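Local coordinates for thioesterase domain-containing protein (Pyrococcus horikoshii, PDB 1IXL), which is of unknown function but adopts a hot-dog fold and may hydrolyse acyl-CoA thioesters, as some members of its thioesterase superfamily do, at residues G26-K39 against V81-I93. Sequence-based numbering, arbitrary orientation.
Sequences GYAEVELETIDEMK and VKVGDKLVAKAKI
The carbonyl oxygen of Asp-85 is gripped twice by Thr-34, just beyond the paired strands: the backbone N of Thr-34 donates to Asp-85 O at 3.0 Å, almost in line with the carbonyl, and Thr-34 OG1 donates to the same Asp-85 O at 2.8 Å, in the carbonyl plane and on a lone pair. With chi1 at 56°, OG1 sits between the backbone N and carbonyl carbon of Thr-34, where it also takes a weak bond from Gly-84 N in the type II turn 82-85. The methyl CG2 meanwhile packs on Val-81 CG1 and Leu-87 CD1.

Strand 27-33 and the 86-93 part of strand 86-97 pair antiparallel, and their side chains alternate between two faces. On the face that carries Glu-29, Glu-31, Glu-33, Lys-86 and Lys-90, Lys-86 lays its CB and CG against the carboxylate of Glu-33, with CG 3.2 Å from Glu-33 OE1, then bends at its last torsion (chi4 55°) to bring NZ within 2.6 Å of Glu-31 OE1. In this salt bridge NZ meets the oxygen from above the carboxylate plane. An alanine in place of Lys-86 would probably leave Glu-31 without its cationic mate and take away the methylene packing against the Glu-33 carboxylate. Further along, the aliphatic chain of Lys-90 runs beside Tyr-27, its CD 3.5 Å from Tyr-27 OH, and a water donates to Glu-29 OE2 and takes a weak bond from Lys-90 NZ.

On the other face, Ala-28, Val-30 and Ala-89 pack on helix 48-63, the central helix of the hot-dog fold, while strands 19-24 and 100-109 flank the pair within the antiparallel sheet.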
ATOM      1  N   GLY A  26     -10.015   9.734   1.603  1.00 28.55           N
ATOM      2  CA  GLY A  26      -9.649   8.895   2.734  1.00 30.49           C
ATOM      3  C   GLY A  26      -9.561   7.394   2.529  1.00 27.76           C
ATOM      4  O   GLY A  26      -9.443   6.653   3.512  1.00 26.55           O
ATOM      5  N   TYR A  27      -9.571   6.942   1.276  1.00 26.51           N
ATOM      6  CA  TYR A  27      -9.542   5.503   1.008  1.00 27.49           C
ATOM      7  C   TYR A  27      -8.965   5.164  -0.370  1.00 26.64           C
ATOM      8  O   TYR A  27      -9.176   5.883  -1.350  1.00 24.62           O
ATOM      9  CB  TYR A  27     -10.972   4.970   1.132  1.00 26.99           C
ATOM     10  CG  TYR A  27     -11.145   3.480   0.916  1.00 28.97           C
ATOM     11  CD1 TYR A  27     -10.963   2.582   1.963  1.00 29.04           C
ATOM     12  CD2 TYR A  27     -11.463   2.970  -0.346  1.00 27.35           C
ATOM     13  CE1 TYR A  27     -11.088   1.214   1.769  1.00 29.98           C
ATOM     14  CE2 TYR A  27     -11.588   1.590  -0.550  1.00 29.62           C
ATOM     15  CZ  TYR A  27     -11.399   0.726   0.517  1.00 28.47           C
ATOM     16  OH  TYR A  27     -11.530  -0.634   0.346  1.00 31.75           O
ATOM     17  N   ALA A  28      -8.216   4.069  -0.446  1.00 24.39           N
ATOM     18  CA  ALA A  28      -7.644   3.662  -1.729  1.00 23.58           C
ATOM     19  C   ALA A  28      -7.453   2.155  -1.804  1.00 24.78           C
ATOM     20  O   ALA A  28      -7.319   1.485  -0.782  1.00 24.46           O
ATOM     21  CB  ALA A  28      -6.322   4.356  -1.964  1.00 25.20           C
ATOM     22  N   GLU A  29      -7.471   1.641  -3.030  1.00 24.52           N
ATOM     23  CA  GLU A  29      -7.282   0.225  -3.281  1.00 28.09           C
ATOM     24  C   GLU A  29      -6.283   0.093  -4.416  1.00 26.65           C
ATOM     25  O   GLU A  29      -6.379   0.786  -5.438  1.00 25.96           O
ATOM     26  CB  GLU A  29      -8.608  -0.457  -3.643  1.00 28.69           C
ATOM     27  CG  GLU A  29      -9.612  -0.497  -2.491  1.00 28.19           C
ATOM     28  CD  GLU A  29     -10.866  -1.283  -2.836  1.00 36.48           C
ATOM     29  OE1 GLU A  29     -10.942  -1.817  -3.970  1.00 33.71           O
ATOM     30  OE2 GLU A  29     -11.768  -1.371  -1.969  1.00 32.38           O
ATOM     31  N   VAL A  30      -5.314  -0.796  -4.221  1.00 26.64           N
ATOM     32  CA  VAL A  30      -4.263  -1.026  -5.203  1.00 24.80           C
ATOM     33  C   VAL A  30      -4.072  -2.541  -5.341  1.00 23.79           C
ATOM     34  O   VAL A  30      -4.065  -3.260  -4.349  1.00 22.54           O
ATOM     35  CB  VAL A  30      -2.924  -0.400  -4.737  1.00 26.41           C
ATOM     36  CG1 VAL A  30      -1.893  -0.506  -5.846  1.00 23.24           C
ATOM     37  CG2 VAL A  30      -3.136   1.066  -4.314  1.00 23.71           C
ATOM     38  N   GLU A  31      -3.921  -3.022  -6.567  1.00 24.23           N
ATOM     39  CA  GLU A  31      -3.760  -4.454  -6.779  1.00 27.39           C
ATOM     40  C   GLU A  31      -2.378  -4.771  -7.327  1.00 27.09           C
ATOM     41  O   GLU A  31      -1.747  -3.943  -7.998  1.00 25.69           O
ATOM     42  CB  GLU A  31      -4.832  -4.974  -7.743  1.00 31.74           C
ATOM     43  CG  GLU A  31      -4.884  -4.238  -9.065  1.00 36.30           C
ATOM     44  CD  GLU A  31      -5.794  -4.926 -10.088  1.00 41.05           C
ATOM     45  OE1 GLU A  31      -6.883  -5.396  -9.692  1.00 40.67           O
ATOM     46  OE2 GLU A  31      -5.418  -4.984 -11.280  1.00 36.64           O
ATOM     47  N   LEU A  32      -1.907  -5.977  -7.029  1.00 26.21           N
ATOM     48  CA  LEU A  32      -0.600  -6.396  -7.500  1.00 25.39           C
ATOM     49  C   LEU A  32      -0.610  -7.875  -7.858  1.00 27.02           C
ATOM     50  O   LEU A  32      -1.058  -8.716  -7.066  1.00 26.97           O
ATOM     51  CB  LEU A  32       0.462  -6.161  -6.417  1.00 22.52           C
ATOM     52  CG  LEU A  32       1.892  -6.684  -6.643  1.00 22.44           C
ATOM     53  CD1 LEU A  32       2.552  -5.941  -7.791  1.00 20.85           C
ATOM     54  CD2 LEU A  32       2.720  -6.469  -5.368  1.00 22.23           C
ATOM     55  N   GLU A  33      -0.140  -8.170  -9.064  1.00 29.17           N
ATOM     56  CA  GLU A  33      -0.007  -9.550  -9.529  1.00 30.84           C
ATOM     57  C   GLU A  33       1.439  -9.887  -9.166  1.00 28.19           C
ATOM     58  O   GLU A  33       2.371  -9.219  -9.632  1.00 28.56           O
ATOM     59  CB  GLU A  33      -0.185  -9.635 -11.053  1.00 35.09           C
ATOM     60  CG  GLU A  33      -1.639  -9.591 -11.512  1.00 37.87           C
ATOM     61  CD  GLU A  33      -2.409 -10.836 -11.112  1.00 40.67           C
ATOM     62  OE1 GLU A  33      -3.645 -10.865 -11.333  1.00 41.27           O
ATOM     63  OE2 GLU A  33      -1.776 -11.787 -10.584  1.00 36.36           O
ATOM     64  N   THR A  34       1.636 -10.881  -8.312  1.00 29.00           N
ATOM     65  CA  THR A  34       2.999 -11.232  -7.938  1.00 28.42           C
ATOM     66  C   THR A  34       3.694 -11.962  -9.082  1.00 31.80           C
ATOM     67  O   THR A  34       3.058 -12.739  -9.808  1.00 31.79           O
ATOM     68  CB  THR A  34       3.032 -12.079  -6.665  1.00 28.10           C
ATOM     69  OG1 THR A  34       2.230 -13.253  -6.832  1.00 28.99           O
ATOM     70  CG2 THR A  34       2.515 -11.263  -5.490  1.00 25.08           C
ATOM     71  N   ILE A  35       4.988 -11.685  -9.255  1.00 31.16           N
ATOM     72  CA  ILE A  35       5.783 -12.287 -10.324  1.00 31.73           C
ATOM     73  C   ILE A  35       6.964 -13.086  -9.812  1.00 31.42           C
ATOM     74  O   ILE A  35       7.353 -12.983  -8.642  1.00 29.58           O
ATOM     75  CB  ILE A  35       6.318 -11.230 -11.330  1.00 32.36           C
ATOM     76  CG1 ILE A  35       7.115 -10.152 -10.588  1.00 32.16           C
ATOM     77  CG2 ILE A  35       5.154 -10.620 -12.101  1.00 35.91           C
ATOM     78  CD1 ILE A  35       7.731  -9.096 -11.520  1.00 34.62           C
ATOM     79  N   ASP A  36       7.548 -13.867 -10.711  1.00 29.39           N
ATOM     80  CA  ASP A  36       8.647 -14.749 -10.362  1.00 30.41           C
ATOM     81  C   ASP A  36       9.879 -14.099  -9.719  1.00 28.22           C
ATOM     82  O   ASP A  36      10.543 -14.711  -8.886  1.00 27.93           O
ATOM     83  CB  ASP A  36       9.049 -15.553 -11.596  1.00 33.70           C
ATOM     84  CG  ASP A  36       9.826 -16.787 -11.241  1.00 34.44           C
ATOM     85  OD1 ASP A  36      11.067 -16.770 -11.349  1.00 32.57           O
ATOM     86  OD2 ASP A  36       9.184 -17.769 -10.824  1.00 38.36           O
ATOM     87  N   GLU A  37      10.185 -12.861 -10.089  1.00 28.96           N
ATOM     88  CA  GLU A  37      11.347 -12.185  -9.523  1.00 29.38           C
ATOM     89  C   GLU A  37      11.189 -11.863  -8.039  1.00 28.35           C
ATOM     90  O   GLU A  37      12.177 -11.597  -7.345  1.00 27.69           O
ATOM     91  CB  GLU A  37      11.646 -10.891 -10.299  1.00 33.15           C
ATOM     92  CG  GLU A  37      12.096 -11.126 -11.750  1.00 40.96           C
ATOM     93  CD  GLU A  37      10.936 -11.264 -12.731  1.00 43.38           C
ATOM     94  OE1 GLU A  37      10.019 -12.085 -12.507  1.00 42.87           O
ATOM     95  OE2 GLU A  37      10.948 -10.532 -13.739  1.00 51.75           O
HETATM   96  N   MSE A  38       9.947 -11.901  -7.563  1.00 28.72           N
HETATM   97  CA  MSE A  38       9.600 -11.606  -6.165  1.00 25.82           C
HETATM   98  C   MSE A  38       9.801 -12.802  -5.230  1.00 26.27           C
HETATM   99  O   MSE A  38       9.629 -12.676  -4.017  1.00 23.77           O
HETATM  100  CB  MSE A  38       8.116 -11.173  -6.083  1.00 27.07           C
HETATM  101  CG  MSE A  38       7.813  -9.778  -6.584  1.00 22.35           C
HETATM  102 SE   MSE A  38       6.021  -9.358  -6.631  1.00 11.35          SE
HETATM  103  CE  MSE A  38       5.512  -9.770  -5.225  1.00 27.23           C
ATOM    104  N   LYS A  39      10.135 -13.961  -5.792  1.00 24.17           N
ATOM    105  CA  LYS A  39      10.326 -15.166  -4.998  1.00 24.58           C
ATOM    106  C   LYS A  39      11.610 -15.182  -4.175  1.00 21.91           C
ATOM    107  O   LYS A  39      12.575 -14.514  -4.502  1.00 24.06           O
ATOM    108  CB  LYS A  39      10.302 -16.407  -5.900  1.00 27.08           C
ATOM    109  CG  LYS A  39      11.556 -16.600  -6.730  1.00 30.33           C
ATOM    110  CD  LYS A  39      11.405 -17.780  -7.686  1.00 33.93           C
ATOM    111  CE  LYS A  39      12.642 -17.941  -8.553  1.00 38.22           C
ATOM    112  NZ  LYS A  39      13.015 -16.652  -9.193  1.00 40.67           N
ATOM    113  N   VAL A  81       2.543 -15.613   0.883  1.00 25.32           N
ATOM    114  CA  VAL A  81       2.102 -15.276  -0.463  1.00 23.85           C
ATOM    115  C   VAL A  81       2.963 -16.066  -1.437  1.00 26.14           C
ATOM    116  O   VAL A  81       4.180 -16.157  -1.274  1.00 24.59           O
ATOM    117  CB  VAL A  81       2.251 -13.738  -0.732  1.00 23.83           C
ATOM    118  CG1 VAL A  81       2.003 -13.419  -2.203  1.00 25.21           C
ATOM    119  CG2 VAL A  81       1.266 -12.974   0.132  1.00 24.00           C
ATOM    120  N   LYS A  82       2.323 -16.641  -2.448  1.00 26.25           N
ATOM    121  CA  LYS A  82       3.027 -17.453  -3.432  1.00 29.25           C
ATOM    122  C   LYS A  82       3.011 -16.787  -4.802  1.00 24.32           C
ATOM    123  O   LYS A  82       2.035 -16.141  -5.160  1.00 27.11           O
ATOM    124  CB  LYS A  82       2.365 -18.848  -3.477  1.00 31.40           C
ATOM    125  CG  LYS A  82       2.155 -19.422  -4.855  1.00 40.38           C
ATOM    126  CD  LYS A  82       1.353 -20.729  -4.814  1.00 44.47           C
ATOM    127  CE  LYS A  82       2.180 -21.876  -4.274  1.00 48.47           C
ATOM    128  NZ  LYS A  82       3.375 -22.154  -5.130  1.00 51.64           N
ATOM    129  N   VAL A  83       4.093 -16.916  -5.564  1.00 28.34           N
ATOM    130  CA  VAL A  83       4.138 -16.309  -6.900  1.00 30.14           C
ATOM    131  C   VAL A  83       2.900 -16.737  -7.667  1.00 31.83           C
ATOM    132  O   VAL A  83       2.541 -17.911  -7.653  1.00 31.34           O
ATOM    133  CB  VAL A  83       5.376 -16.755  -7.704  1.00 32.48           C
ATOM    134  CG1 VAL A  83       5.172 -16.445  -9.193  1.00 32.56           C
ATOM    135  CG2 VAL A  83       6.614 -16.040  -7.186  1.00 35.26           C
ATOM    136  N   GLY A  84       2.249 -15.786  -8.330  1.00 32.42           N
ATOM    137  CA  GLY A  84       1.031 -16.104  -9.050  1.00 32.43           C
ATOM    138  C   GLY A  84      -0.186 -15.576  -8.308  1.00 33.35           C
ATOM    139  O   GLY A  84      -1.256 -15.429  -8.898  1.00 33.25           O
ATOM    140  N   ASP A  85      -0.041 -15.311  -7.010  1.00 29.94           N
ATOM    141  CA  ASP A  85      -1.148 -14.757  -6.236  1.00 27.64           C
ATOM    142  C   ASP A  85      -1.385 -13.332  -6.730  1.00 27.01           C
ATOM    143  O   ASP A  85      -0.450 -12.632  -7.107  1.00 26.53           O
ATOM    144  CB  ASP A  85      -0.820 -14.688  -4.725  1.00 27.86           C
ATOM    145  CG  ASP A  85      -0.792 -16.049  -4.050  1.00 28.44           C
ATOM    146  OD1 ASP A  85      -1.156 -17.068  -4.688  1.00 27.56           O
ATOM    147  OD2 ASP A  85      -0.417 -16.095  -2.861  1.00 25.61           O
ATOM    148  N   LYS A  86      -2.644 -12.921  -6.745  1.00 26.09           N
ATOM    149  CA  LYS A  86      -3.011 -11.571  -7.127  1.00 29.58           C
ATOM    150  C   LYS A  86      -3.422 -10.985  -5.782  1.00 27.51           C
ATOM    151  O   LYS A  86      -4.259 -11.573  -5.072  1.00 28.44           O
ATOM    152  CB  LYS A  86      -4.214 -11.564  -8.066  1.00 31.78           C
ATOM    153  CG  LYS A  86      -4.721 -10.162  -8.385  1.00 39.45           C
ATOM    154  CD  LYS A  86      -6.181 -10.190  -8.800  1.00 42.78           C
ATOM    155  CE  LYS A  86      -6.847  -8.856  -8.544  1.00 42.40           C
ATOM    156  NZ  LYS A  86      -6.088  -7.774  -9.221  1.00 46.89           N
ATOM    157  N   LEU A  87      -2.835  -9.851  -5.425  1.00 23.93           N
ATOM    158  CA  LEU A  87      -3.122  -9.218  -4.141  1.00 23.28           C
ATOM    159  C   LEU A  87      -3.812  -7.873  -4.288  1.00 24.34           C
ATOM    160  O   LEU A  87      -3.570  -7.160  -5.254  1.00 23.26           O
ATOM    161  CB  LEU A  87      -1.819  -8.993  -3.361  1.00 24.82           C
ATOM    162  CG  LEU A  87      -0.845 -10.173  -3.197  1.00 25.39           C
ATOM    163  CD1 LEU A  87       0.414  -9.697  -2.429  1.00 28.04           C
ATOM    164  CD2 LEU A  87      -1.526 -11.324  -2.442  1.00 23.53           C
ATOM    165  N   VAL A  88      -4.670  -7.542  -3.325  1.00 20.95           N
ATOM    166  CA  VAL A  88      -5.344  -6.247  -3.321  1.00 22.87           C
ATOM    167  C   VAL A  88      -5.211  -5.606  -1.933  1.00 21.05           C
ATOM    168  O   VAL A  88      -5.666  -6.150  -0.940  1.00 22.76           O
ATOM    169  CB  VAL A  88      -6.851  -6.342  -3.640  1.00 23.98           C
ATOM    170  CG1 VAL A  88      -7.475  -4.930  -3.602  1.00 25.23           C
ATOM    171  CG2 VAL A  88      -7.070  -6.983  -5.004  1.00 24.46           C
ATOM    172  N   ALA A  89      -4.588  -4.441  -1.878  1.00 22.74           N
ATOM    173  CA  ALA A  89      -4.437  -3.738  -0.620  1.00 21.76           C
ATOM    174  C   ALA A  89      -5.554  -2.693  -0.511  1.00 22.72           C
ATOM    175  O   ALA A  89      -5.792  -1.951  -1.458  1.00 23.53           O
ATOM    176  CB  ALA A  89      -3.073  -3.063  -0.580  1.00 20.74           C
ATOM    177  N   LYS A  90      -6.235  -2.672   0.636  1.00 23.19           N
ATOM    178  CA  LYS A  90      -7.298  -1.718   0.926  1.00 23.40           C
ATOM    179  C   LYS A  90      -6.851  -0.858   2.114  1.00 22.52           C
ATOM    180  O   LYS A  90      -6.673  -1.353   3.220  1.00 25.01           O
ATOM    181  CB  LYS A  90      -8.606  -2.466   1.222  1.00 25.37           C
ATOM    182  CG  LYS A  90      -9.033  -3.320   0.013  1.00 26.52           C
ATOM    183  CD  LYS A  90     -10.393  -3.989   0.168  1.00 28.62           C
ATOM    184  CE  LYS A  90     -10.589  -4.994  -0.976  1.00 28.96           C
ATOM    185  NZ  LYS A  90     -11.898  -5.703  -0.837  1.00 33.97           N
ATOM    186  N   ALA A  91      -6.666   0.434   1.857  1.00 22.13           N
ATOM    187  CA  ALA A  91      -6.176   1.397   2.851  1.00 24.25           C
ATOM    188  C   ALA A  91      -7.191   2.476   3.232  1.00 26.81           C
ATOM    189  O   ALA A  91      -7.778   3.099   2.362  1.00 26.06           O
ATOM    190  CB  ALA A  91      -4.914   2.067   2.311  1.00 19.61           C
ATOM    191  N   LYS A  92      -7.393   2.694   4.531  1.00 30.68           N
ATOM    192  CA  LYS A  92      -8.328   3.730   4.980  1.00 26.91           C
ATOM    193  C   LYS A  92      -7.729   4.580   6.100  1.00 25.39           C
ATOM    194  O   LYS A  92      -7.097   4.054   7.009  1.00 24.73           O
ATOM    195  CB  LYS A  92      -9.640   3.113   5.474  1.00 32.73           C
ATOM    196  CG  LYS A  92     -10.646   4.185   5.964  1.00 34.85           C
ATOM    197  CD  LYS A  92     -12.018   3.619   6.261  1.00 43.20           C
ATOM    198  CE  LYS A  92     -12.018   2.678   7.451  1.00 45.96           C
ATOM    199  NZ  LYS A  92     -13.429   2.362   7.874  1.00 50.00           N
ATOM    200  N   ILE A  93      -7.890   5.898   6.011  1.00 24.74           N
ATOM    201  CA  ILE A  93      -7.392   6.770   7.060  1.00 25.09           C
ATOM    202  C   ILE A  93      -8.303   6.490   8.252  1.00 30.26           C
ATOM    203  O   ILE A  93      -9.519   6.611   8.137  1.00 26.59           O
ATOM    204  CB  ILE A  93      -7.508   8.249   6.672  1.00 26.23           C
ATOM    205  CG1 ILE A  93      -6.551   8.560   5.518  1.00 22.16           C
ATOM    206  CG2 ILE A  93      -7.175   9.128   7.872  1.00 25.44           C
ATOM    207  CD1 ILE A  93      -6.647  10.002   5.024  1.00 26.38           C
TER
HETATM  208  O   HOH W   1     -13.820  -3.288  -2.076  1.00 49.16           O
HETATM  209  O   HOH W   2      -2.723 -14.375 -10.893  1.00 40.89           O